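Side-chain contacts in putative phosphinothricin n-acetyltransferase (Acinetobacter baylyi, PDB 2JLM), which probably transfers the acetyl group of acetyl-CoA to the amino group of L-methionine sulfoximine and L-methionine sulfone, as a GNAT-family acetyltransferase: residues Ala50-Thr55 / Leu74-Trp79; Gly80-Phe85 / Lys89-His94; Ile153-Ala156 / Arg162-Asp165; Gly129-Asp132 / Ala137-Gln140. All blocks are in the same frame, centred on the assembly; numbering follows the deposited sequence.

Contact 1 of 4, residues Ala50-Thr55 / Leu74-Trp79; sequences AAWFAT and LGFASW
Trp52, on helix 46-58, and Phe76, on strand 73-81, meet through the benzo end of the indole and the phenyl ring. From CB, the tryptophan side chain starts with CG anti to the backbone N (chi1 -170°), which carries the indole out from the helix until its benzo end meets Phe76. Part-way along, Trp52 CE3 sits over the centre of the Phe53 ring, 3.7 Å above its plane, so the next residue of the helix steadies the indole. At the far end, Trp52 CH2 comes within 3.8 Å of Phe76 CE1. Beside it, Trp52 CZ2 lies 4.0 Å from Phe76 CE1. Phe76 approaches from the opposite direction. The two planes stand 82° apart and the centroids of the Trp52 six-membered ring and the Phe76 ring are 6.0 Å apart, an oblique meeting. Tryptophan suits its place because it is long enough to span from helix to strand, while Phe76 continues the aromatic layer toward Tyr97 of the next strand and also packs on Leu28 of helix 17-34. Ile63 of strand 63-68 touches both rings. Across the contact the chemistry is carbon against carbon, implying that it is held by dispersion and exclusion of water, with no directional polar bond fixing the angle between the rings.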
loop_
_atom_site.group_PDB
_atom_site.type_symbol
_atom_site.label_atom_id
_atom_site.label_comp_id
_atom_site.label_asym_id
_atom_site.label_seq_id
_atom_site.Cartn_x
_atom_site.Cartn_y
_atom_site.Cartn_z
ATOM N N ALA D 50 -14.151 4.736 -16.225
ATOM C CA ALA D 50 -14.067 3.708 -15.191
ATOM C C ALA D 50 -12.783 2.892 -15.331
ATOM O O ALA D 50 -12.199 2.460 -14.335
ATOM C CB ALA D 50 -15.290 2.799 -15.240
ATOM N N ALA D 51 -12.354 2.678 -16.572
ATOM C CA ALA D 51 -11.086 2.006 -16.834
ATOM C C ALA D 51 -9.952 2.924 -16.410
ATOM O O ALA D 51 -9.005 2.500 -15.749
ATOM C CB ALA D 51 -10.962 1.651 -18.308
ATOM N N TRP D 52 -10.068 4.190 -16.804
ATOM C CA TRP D 52 -9.138 5.231 -16.382
ATOM C C TRP D 52 -8.883 5.127 -14.883
ATOM O O TRP D 52 -7.735 5.078 -14.450
ATOM C CB TRP D 52 -9.708 6.604 -16.736
ATOM C CG TRP D 52 -8.766 7.770 -16.575
ATOM C CD1 TRP D 52 -7.830 8.200 -17.473
ATOM C CD2 TRP D 52 -8.705 8.679 -15.469
ATOM N NE1 TRP D 52 -7.180 9.310 -16.986
ATOM C CE2 TRP D 52 -7.701 9.624 -15.759
ATOM C CE3 TRP D 52 -9.399 8.781 -14.259
ATOM C CZ2 TRP D 52 -7.374 10.654 -14.886
ATOM C CZ3 TRP D 52 -9.071 9.809 -13.391
ATOM C CH2 TRP D 52 -8.070 10.730 -13.708
ATOM N N PHE D 53 -9.946 5.075 -14.085
ATOM C CA PHE D 53 -9.756 4.975 -12.644
ATOM C C PHE D 53 -9.046 3.682 -12.276
ATOM O O PHE D 53 -8.191 3.663 -11.386
ATOM C CB PHE D 53 -11.079 5.120 -11.894
ATOM C CG PHE D 53 -11.486 6.545 -11.677
ATOM C CD1 PHE D 53 -12.363 7.170 -12.549
ATOM C CD2 PHE D 53 -10.972 7.269 -10.617
ATOM C CE1 PHE D 53 -12.732 8.487 -12.358
ATOM C CE2 PHE D 53 -11.337 8.590 -10.419
ATOM C CZ PHE D 53 -12.219 9.198 -11.290
ATOM N N ALA D 54 -9.380 2.612 -12.991
ATOM C CA ALA D 54 -8.811 1.298 -12.714
ATOM C C ALA D 54 -7.300 1.304 -12.907
ATOM O O ALA D 54 -6.545 0.860 -12.035
ATOM C CB ALA D 54 -9.463 0.239 -13.595
ATOM N N THR D 55 -6.865 1.815 -14.054
ATOM C CA THR D 55 -5.442 1.929 -14.362
ATOM C C THR D 55 -4.681 2.632 -13.243
ATOM O O THR D 55 -3.619 2.175 -12.806
ATOM C CB THR D 55 -5.224 2.671 -15.698
ATOM O OG1 THR D 55 -5.768 1.887 -16.770
ATOM C CG2 THR D 55 -3.731 2.921 -15.956
ATOM N N LEU D 74 -12.471 21.610 -8.134
ATOM C CA LEU D 74 -11.933 22.756 -8.872
ATOM C C LEU D 74 -10.988 22.323 -9.985
ATOM O O LEU D 74 -10.753 23.063 -10.937
ATOM C CB LEU D 74 -11.203 23.718 -7.933
ATOM C CG LEU D 74 -12.068 24.346 -6.840
ATOM C CD1 LEU D 74 -11.395 25.592 -6.284
ATOM C CD2 LEU D 74 -13.448 24.693 -7.386
ATOM N N GLY D 75 -10.450 21.118 -9.862
ATOM C CA GLY D 75 -9.481 20.626 -10.815
ATOM C C GLY D 75 -8.670 19.535 -10.167
ATOM O O GLY D 75 -8.754 19.334 -8.952
ATOM N N PHE D 76 -7.892 18.824 -10.974
ATOM C CA PHE D 76 -7.105 17.699 -10.481
ATOM C C PHE D 76 -5.779 17.546 -11.227
ATOM O O PHE D 76 -5.586 18.090 -12.315
ATOM C CB PHE D 76 -7.920 16.402 -10.555
ATOM C CG PHE D 76 -8.202 15.941 -11.953
ATOM C CD1 PHE D 76 -7.423 14.961 -12.545
ATOM C CD2 PHE D 76 -9.245 16.494 -12.683
ATOM C CE1 PHE D 76 -7.680 14.535 -13.843
ATOM C CE2 PHE D 76 -9.506 16.074 -13.978
ATOM C CZ PHE D 76 -8.721 15.096 -14.558
ATOM N N ALA D 77 -4.848 16.828 -10.622
ATOM C CA ALA D 77 -3.583 16.546 -11.273
ATOM C C ALA D 77 -3.307 15.075 -11.074
ATOM O O ALA D 77 -3.796 14.470 -10.122
ATOM C CB ALA D 77 -2.466 17.383 -10.682
ATOM N N SER D 78 -2.535 14.490 -11.975
ATOM C CA SER D 78 -2.288 13.065 -11.909
ATOM C C SER D 78 -1.065 12.737 -12.757
ATOM O O SER D 78 -0.560 13.598 -13.477
ATOM C CB SER D 78 -3.514 12.319 -12.426
ATOM O OG SER D 78 -3.391 10.921 -12.222
ATOM N N TRP D 79 -0.574 11.505 -12.657
ATOM C CA TRP D 79 0.420 11.020 -13.613
ATOM C C TRP D 79 0.151 9.583 -14.028
ATOM O O TRP D 79 -0.660 8.891 -13.426
ATOM C CB TRP D 79 1.859 11.196 -13.107
ATOM C CG TRP D 79 2.273 10.270 -12.012
ATOM C CD1 TRP D 79 2.291 8.905 -12.055
ATOM C CD2 TRP D 79 2.766 10.636 -10.716
ATOM N NE1 TRP D 79 2.743 8.400 -10.866
ATOM C CE2 TRP D 79 3.043 9.440 -10.025
ATOM C CE3 TRP D 79 2.987 11.854 -10.070
ATOM C CZ2 TRP D 79 3.530 9.430 -8.724
ATOM C CZ3 TRP D 79 3.469 11.840 -8.779
ATOM C CH2 TRP D 79 3.734 10.635 -8.117
#

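Contact 2 of 4, residues Gly80-Phe85 / Lys89-His94; sequences GSFRAF and KYTVEH
A water lying between Phe82 and Thr91 is gripped from both segments: it gives a hydrogen to Thr91 O at 2.6 Å and takes one from Phe82 N at 2.8 Å. It thus continues in water the pairing that the two backbones make directly two residues earlier, where Gly80 N donates to Glu93 O (2.8 Å) and Glu93 N returns a bond to Gly80 O (2.9 Å). This is an antiparallel hydrogen-bonded pair, and it lies at the loop end of the hairpin formed by strands 73-81 and 91-98, the third and fourth strands of the GNAT sheet. Further on, the ring of Phe82, with CG anti to the backbone N (chi1 171°), packs beside Thr91, both side chains pointing the same way, and Phe82 CD1 touches Thr91 CG2 at 3.7 Å. Glu93 crosses this ring at about a right angle. Its extended chain brings OE1 to the ring's edge, near its plane and 3.5 Å from Phe82 CD2, with carboxylate and ring planes 59° apart. A second water lies 2.7 Å from Glu93 OE1 and is also placed to donate to Ser81 O, although it cannot serve every acceptor near it at once. Glutamate suits this place because it also reaches beyond the hairpin: Glu93 OE2 pairs in a salt bridge with Arg83 NH2 of the second subunit. Thr91 is likewise two-sided: its methyl serves Phe82 while OG1 bonds to Ala156 O of that subunit.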
loop_
_atom_site.group_PDB
_atom_site.type_symbol
_atom_site.label_atom_id
_atom_site.label_comp_id
_atom_site.label_asym_id
_atom_site.label_seq_id
_atom_site.Cartn_x
_atom_site.Cartn_y
_atom_site.Cartn_z
ATOM N N GLY D 80 0.818 9.162 -15.092
ATOM C CA GLY D 80 0.734 7.809 -15.587
ATOM C C GLY D 80 2.063 7.448 -16.221
ATOM O O GLY D 80 3.046 8.189 -16.119
ATOM N N SER D 81 2.099 6.313 -16.895
ATOM C CA SER D 81 3.313 5.901 -17.576
ATOM C C SER D 81 3.676 6.938 -18.638
ATOM O O SER D 81 2.794 7.465 -19.312
ATOM C CB SER D 81 3.104 4.527 -18.221
ATOM O OG SER D 81 4.343 3.869 -18.415
ATOM N N PHE D 82 4.963 7.253 -18.768
ATOM C CA PHE D 82 5.433 8.055 -19.895
ATOM C C PHE D 82 5.609 7.176 -21.148
ATOM O O PHE D 82 4.966 7.402 -22.163
ATOM C CB PHE D 82 6.730 8.797 -19.564
ATOM C CG PHE D 82 7.374 9.471 -20.760
ATOM C CD1 PHE D 82 8.703 9.214 -21.089
ATOM C CD2 PHE D 82 6.648 10.362 -21.557
ATOM C CE1 PHE D 82 9.302 9.840 -22.198
ATOM C CE2 PHE D 82 7.234 10.988 -22.667
ATOM C CZ PHE D 82 8.566 10.728 -22.985
ATOM N N ARG D 83 6.470 6.170 -21.073
ATOM C CA ARG D 83 6.586 5.212 -22.171
ATOM C C ARG D 83 6.514 3.790 -21.620
ATOM O O ARG D 83 7.044 3.507 -20.543
ATOM C CB ARG D 83 7.864 5.467 -22.992
ATOM C CG ARG D 83 7.755 6.712 -23.886
ATOM C CD ARG D 83 9.092 7.171 -24.480
ATOM N NE ARG D 83 9.748 6.129 -25.273
ATOM C CZ ARG D 83 9.321 5.716 -26.461
ATOM N NH1 ARG D 83 8.215 6.232 -26.986
ATOM N NH2 ARG D 83 9.982 4.770 -27.112
ATOM N N ALA D 84 5.842 2.909 -22.356
ATOM C CA ALA D 84 5.499 1.573 -21.863
ATOM C C ALA D 84 6.618 0.542 -22.026
ATOM O O ALA D 84 6.481 -0.421 -22.778
ATOM C CB ALA D 84 4.235 1.083 -22.549
ATOM N N PHE D 85 7.725 0.753 -21.326
ATOM C CA PHE D 85 8.849 -0.177 -21.359
ATOM C C PHE D 85 9.501 -0.169 -19.998
ATOM O O PHE D 85 9.516 0.868 -19.327
ATOM C CB PHE D 85 9.877 0.221 -22.410
ATOM C CG PHE D 85 9.367 0.157 -23.812
ATOM C CD1 PHE D 85 8.692 1.233 -24.365
ATOM C CD2 PHE D 85 9.587 -0.967 -24.589
ATOM C CE1 PHE D 85 8.224 1.177 -25.665
ATOM C CE2 PHE D 85 9.126 -1.027 -25.893
ATOM C CZ PHE D 85 8.444 0.047 -26.430
ATOM N N LYS D 89 10.901 2.949 -15.754
ATOM C CA LYS D 89 10.239 2.843 -14.443
ATOM C C LYS D 89 10.271 4.109 -13.577
ATOM O O LYS D 89 9.374 4.331 -12.761
ATOM C CB LYS D 89 10.822 1.672 -13.647
ATOM C CG LYS D 89 12.317 1.780 -13.418
ATOM C CD LYS D 89 12.899 0.452 -12.983
ATOM C CE LYS D 89 12.654 0.188 -11.514
ATOM N NZ LYS D 89 13.375 -1.042 -11.075
ATOM N N TYR D 90 11.296 4.937 -13.745
ATOM C CA TYR D 90 11.444 6.105 -12.881
ATOM C C TYR D 90 10.933 7.386 -13.532
ATOM O O TYR D 90 11.148 8.484 -13.017
ATOM C CB TYR D 90 12.895 6.276 -12.444
ATOM C CG TYR D 90 13.427 5.121 -11.629
ATOM C CD1 TYR D 90 12.912 4.836 -10.369
ATOM C CD2 TYR D 90 14.446 4.313 -12.125
ATOM C CE1 TYR D 90 13.402 3.765 -9.622
ATOM C CE2 TYR D 90 14.945 3.259 -11.392
ATOM C CZ TYR D 90 14.420 2.987 -10.145
ATOM O OH TYR D 90 14.929 1.934 -9.427
ATOM N N THR D 91 10.229 7.239 -14.649
ATOM C CA THR D 91 9.712 8.394 -15.371
ATOM C C THR D 91 8.204 8.313 -15.419
ATOM O O THR D 91 7.636 7.277 -15.774
ATOM C CB THR D 91 10.275 8.435 -16.812
ATOM O OG1 THR D 91 11.702 8.465 -16.754
ATOM C CG2 THR D 91 9.787 9.661 -17.574
ATOM N N VAL D 92 7.546 9.400 -15.042
ATOM C CA VAL D 92 6.099 9.455 -15.174
ATOM C C VAL D 92 5.750 10.644 -16.046
ATOM O O VAL D 92 6.549 11.569 -16.200
ATOM C CB VAL D 92 5.409 9.580 -13.803
ATOM C CG1 VAL D 92 5.830 8.426 -12.901
ATOM C CG2 VAL D 92 5.764 10.903 -13.141
ATOM N N GLU D 93 4.569 10.603 -16.642
ATOM C CA GLU D 93 4.054 11.744 -17.363
ATOM C C GLU D 93 2.822 12.234 -16.607
ATOM O O GLU D 93 1.933 11.454 -16.300
ATOM C CB GLU D 93 3.693 11.366 -18.795
ATOM C CG GLU D 93 2.924 12.460 -19.508
ATOM C CD GLU D 93 2.700 12.152 -20.980
ATOM O OE1 GLU D 93 3.274 11.155 -21.472
ATOM O OE2 GLU D 93 1.954 12.912 -21.642
ATOM N N HIS D 94 2.791 13.522 -16.295
ATOM C CA HIS D 94 1.735 14.108 -15.481
ATOM C C HIS D 94 0.804 14.953 -16.323
ATOM O O HIS D 94 1.154 15.403 -17.419
ATOM C CB HIS D 94 2.339 15.026 -14.425
ATOM C CG HIS D 94 3.023 16.224 -15.006
ATOM N ND1 HIS D 94 2.420 17.459 -15.096
ATOM C CD2 HIS D 94 4.251 16.363 -15.565
ATOM C CE1 HIS D 94 3.249 18.314 -15.666
ATOM N NE2 HIS D 94 4.367 17.676 -15.959
HETATM O O HOH W 1 1.937 8.833 -21.805
HETATM O O HOH W 2 7.230 5.888 -17.945
#

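Contact 3 of 4, residues Ile153-Ala156 / Arg162-Asp165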
loop_
_atom_site.group_PDB
_atom_site.type_symbol
_atom_site.label_atom_id
_atom_site.label_comp_id
_atom_site.label_asym_id
_atom_site.label_seq_id
_atom_site.Cartn_x
_atom_site.Cartn_y
_atom_site.Cartn_z
ATOM N N ILE D 153 8.411 17.862 -30.775
ATOM C CA ILE D 153 8.146 17.101 -31.993
ATOM C C ILE D 153 7.162 17.856 -32.887
ATOM O O ILE D 153 5.955 17.871 -32.638
ATOM C CB ILE D 153 7.632 15.679 -31.683
ATOM C CG1 ILE D 153 8.660 14.941 -30.816
ATOM C CG2 ILE D 153 7.387 14.917 -32.981
ATOM C CD1 ILE D 153 8.271 13.550 -30.432
ATOM N N GLN D 154 7.692 18.497 -33.922
ATOM C CA GLN D 154 6.896 19.379 -34.763
ATOM C C GLN D 154 5.829 18.600 -35.510
ATOM O O GLN D 154 6.092 17.521 -36.033
ATOM C CB GLN D 154 7.803 20.146 -35.729
ATOM C CG GLN D 154 9.104 20.583 -35.075
ATOM C CD GLN D 154 9.954 21.478 -35.959
ATOM O OE1 GLN D 154 9.464 22.068 -36.918
ATOM N NE2 GLN D 154 11.234 21.591 -35.630
ATOM N N GLN D 155 4.620 19.157 -35.530
ATOM C CA GLN D 155 3.498 18.606 -36.282
ATOM C C GLN D 155 3.197 17.170 -35.902
ATOM O O GLN D 155 2.691 16.401 -36.715
ATOM C CB GLN D 155 3.759 18.719 -37.786
ATOM C CG GLN D 155 4.141 20.128 -38.227
ATOM C CD GLN D 155 3.905 20.388 -39.715
ATOM O OE1 GLN D 155 3.779 19.462 -40.511
ATOM N NE2 GLN D 155 3.852 21.660 -40.088
ATOM N N ALA D 156 3.513 16.818 -34.662
ATOM C CA ALA D 156 3.221 15.492 -34.136
ATOM C C ALA D 156 1.729 15.244 -33.988
ATOM O O ALA D 156 1.270 14.106 -34.098
ATOM C CB ALA D 156 3.911 15.290 -32.805
ATOM N N ARG D 162 -5.644 21.137 -38.031
ATOM C CA ARG D 162 -4.285 21.658 -38.156
ATOM C C ARG D 162 -3.225 20.863 -37.394
ATOM O O ARG D 162 -3.508 20.231 -36.373
ATOM C CB ARG D 162 -4.215 23.149 -37.777
ATOM C CG ARG D 162 -4.440 23.460 -36.310
ATOM C CD ARG D 162 -4.378 24.968 -36.036
ATOM N NE ARG D 162 -4.202 25.231 -34.607
ATOM C CZ ARG D 162 -5.195 25.521 -33.774
ATOM N NH1 ARG D 162 -6.440 25.604 -34.229
ATOM N NH2 ARG D 162 -4.942 25.739 -32.489
ATOM N N TRP D 163 -2.004 20.900 -37.921
ATOM C CA TRP D 163 -0.861 20.258 -37.297
ATOM C C TRP D 163 -0.478 20.979 -36.015
ATOM O O TRP D 163 -0.432 22.210 -35.970
ATOM C CB TRP D 163 0.331 20.231 -38.267
ATOM C CG TRP D 163 0.038 19.452 -39.508
ATOM C CD1 TRP D 163 0.006 19.929 -40.783
ATOM C CD2 TRP D 163 -0.306 18.063 -39.588
ATOM N NE1 TRP D 163 -0.323 18.923 -41.657
ATOM C CE2 TRP D 163 -0.522 17.765 -40.951
ATOM C CE3 TRP D 163 -0.437 17.034 -38.642
ATOM C CZ2 TRP D 163 -0.859 16.476 -41.400
ATOM C CZ3 TRP D 163 -0.785 15.754 -39.081
ATOM C CH2 TRP D 163 -0.988 15.488 -40.450
ATOM N N LEU D 164 -0.191 20.205 -34.976
ATOM C CA LEU D 164 0.222 20.763 -33.693
ATOM C C LEU D 164 1.610 20.278 -33.348
ATOM O O LEU D 164 1.983 19.152 -33.678
ATOM C CB LEU D 164 -0.736 20.322 -32.590
ATOM C CG LEU D 164 -2.209 20.573 -32.888
ATOM C CD1 LEU D 164 -3.084 19.845 -31.871
ATOM C CD2 LEU D 164 -2.483 22.081 -32.915
ATOM N N ASP D 165 2.359 21.133 -32.664
ATOM C CA ASP D 165 3.679 20.792 -32.180
ATOM C C ASP D 165 3.529 20.325 -30.738
ATOM O O ASP D 165 2.851 20.971 -29.948
ATOM C CB ASP D 165 4.591 22.021 -32.252
ATOM C CG ASP D 165 4.841 22.472 -33.684
ATOM O OD1 ASP D 165 5.364 23.595 -33.875
ATOM O OD2 ASP D 165 4.525 21.698 -34.617
#
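Ile153 to Ala156 form a type II beta turn whose corner, Gln154-Gln155, lies against Leu164 and Asp165, with Gln155 in the left-handed region (phi 56°) as the third position of such a turn requires. The turn's own closing bond, from Ala156 N to Ile153 O, is weak. A firmer hold comes from Asp165, whose OD2 accepts the Gln155 backbone N-H at 2.7 Å. The donor reaches the anti side of the carboxylate, 24° out of its plane. Aspartate is well chosen, being short enough to accept at a corner where the backbone N-H has turned toward the facing strand. Asp165 OD2 also lies 3.3 Å from Gln154 CA, so the carboxylate sits close over the bend. Gln155 then runs from its own CB, 3.8 Å from Trp163 CB, out along the tryptophan. Its amide lies nearly parallel to the indole, 13° between the planes, with Gln155 OE1 over one face of the ring and 3.8 Å from Trp163 CD1. A flat amide suits a flat indole here, because it can lie on the ring while its oxygen bonds elsewhere: OE1 accepts a hydrogen bond from His125 NE2 of the second subunit. That histidine also stacks on Trp163, so Gln155 and Trp163 both contact the partner chain. At the benzo part of the indole, Gln155 O comes to 3.7 Å from Trp163 CE3. Together these features describe a beta hairpin, made by strands 148-159 and 162-172, the last two strands of the chain, at one side of the GNAT sheet, with its first strand broken by a turn and placed at a subunit interface.

Contact 4 of 4, residues Gly129-Asp132 / Ala137-Gln140; sequences GCID and ASIQ
Ile131, Ile139 and Ser138 carry this contact, in which the end of strand 126-132 meets the helix that follows it. Ile131 is the residue at its centre. Its CB branches toward the helix, and both arms lie against the Ser138 hydroxyl. The longer arm ends in CD1, which lies 3.8 Å from Ser138 OG. The methyl CG2 comes equally close to that oxygen and also touches Ser138 CB at 4.0 Å. CG2 alone reaches the next helix residue as well: Ile131 CG2 meets Ile139 CG1 at 4.1 Å, a branch-to-branch contact between two isoleucines. Ser138 turns its hydroxyl toward the strand because OG is anti to the backbone N (chi1 178°). A small residue fits here, since Ile131 packs directly on its CB and OG. Beta-branched isoleucine in turn suits a strand. The contact rests on van der Waals packing, with a hydroxyl meeting methyl groups. Strand 126-132 and the following helix 136-144 form a beta-alpha unit of the GNAT fold, the strand running parallel to strand 91-98 and antiparallel to strand 162-172. The helix packs on this part of the sheet, where Tyr169 of strand 162-172 touches both Ile131 and Ile139 and so joins helix and strands.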
loop_
_atom_site.group_PDB
_atom_site.type_symbol
_atom_site.label_atom_id
_atom_site.label_comp_id
_atom_site.label_asym_id
_atom_site.label_seq_id
_atom_site.Cartn_x
_atom_site.Cartn_y
_atom_site.Cartn_z
ATOM N N GLY D 129 6.069 16.537 -18.837
ATOM C CA GLY D 129 4.834 17.123 -19.327
ATOM C C GLY D 129 4.853 17.301 -20.839
ATOM O O GLY D 129 5.831 17.768 -21.420
ATOM N N CYS D 130 3.764 16.925 -21.485
ATOM C CA CYS D 130 3.648 17.100 -22.917
ATOM C C CYS D 130 2.625 18.197 -23.239
ATOM O O CYS D 130 1.440 18.039 -22.983
ATOM C CB CYS D 130 3.252 15.779 -23.574
ATOM S SG CYS D 130 3.175 15.869 -25.368
ATOM N N ILE D 131 3.102 19.303 -23.807
ATOM C CA ILE D 131 2.314 20.538 -23.962
ATOM C C ILE D 131 2.306 21.018 -25.420
ATOM O O ILE D 131 3.346 21.009 -26.088
ATOM C CB ILE D 131 2.946 21.655 -23.119
ATOM C CG1 ILE D 131 3.091 21.201 -21.661
ATOM C CG2 ILE D 131 2.145 22.938 -23.221
ATOM C CD1 ILE D 131 4.131 21.976 -20.875
ATOM N N ASP D 132 1.146 21.431 -25.916
ATOM C CA ASP D 132 1.081 22.128 -27.206
ATOM C C ASP D 132 2.093 23.276 -27.164
ATOM O O ASP D 132 2.099 24.074 -26.228
ATOM C CB ASP D 132 -0.345 22.627 -27.446
ATOM C CG ASP D 132 -0.457 23.591 -28.619
ATOM O OD1 ASP D 132 0.580 24.033 -29.161
ATOM O OD2 ASP D 132 -1.606 23.919 -28.995
ATOM N N ALA D 137 0.851 29.865 -21.503
ATOM C CA ALA D 137 0.595 29.856 -20.051
ATOM C C ALA D 137 1.040 28.562 -19.388
ATOM O O ALA D 137 1.572 28.580 -18.285
ATOM C CB ALA D 137 -0.865 30.133 -19.734
ATOM N N SER D 138 0.840 27.438 -20.063
ATOM C CA SER D 138 1.212 26.153 -19.472
ATOM C C SER D 138 2.733 25.979 -19.442
ATOM O O SER D 138 3.307 25.541 -18.446
ATOM C CB SER D 138 0.551 24.998 -20.216
ATOM O OG SER D 138 0.970 23.771 -19.651
ATOM N N ILE D 139 3.388 26.358 -20.528
ATOM C CA ILE D 139 4.846 26.356 -20.552
ATOM C C ILE D 139 5.462 27.217 -19.455
ATOM O O ILE D 139 6.359 26.786 -18.735
ATOM C CB ILE D 139 5.356 26.877 -21.880
ATOM C CG1 ILE D 139 4.811 25.999 -23.008
ATOM C CG2 ILE D 139 6.893 26.938 -21.857
ATOM C CD1 ILE D 139 5.329 26.377 -24.380
ATOM N N GLN D 140 4.989 28.450 -19.346
ATOM C CA GLN D 140 5.477 29.370 -18.322
ATOM C C GLN D 140 5.287 28.765 -16.941
ATOM O O GLN D 140 6.172 28.859 -16.091
ATOM C CB GLN D 140 4.768 30.731 -18.442
ATOM C CG GLN D 140 5.007 31.703 -17.296
ATOM C CD GLN D 140 4.006 31.521 -16.165
#

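How the contacts relate
Following the chain, the contacts come in the order 1, 2, 4, 3, each closing before the next opens, so none nests or crosses. Contact 1 closes a loop of 18 residues and ties helix 46-58 to strand 73-81. Contact 2 then closes only three residues at the turn of the hairpin that the same strand makes with strand 91-98, and the two contacts touch through Trp79. Contact 4 closes four residues, joining strand 126-132 to helix 136-144. Contact 3 closes five in the final hairpin. Strands 91-98, 126-132 and 162-172 are successive neighbours, so contacts 2, 4 and 3 follow one another across the sheet. Contacts 2 and 3 also both meet the second subunit.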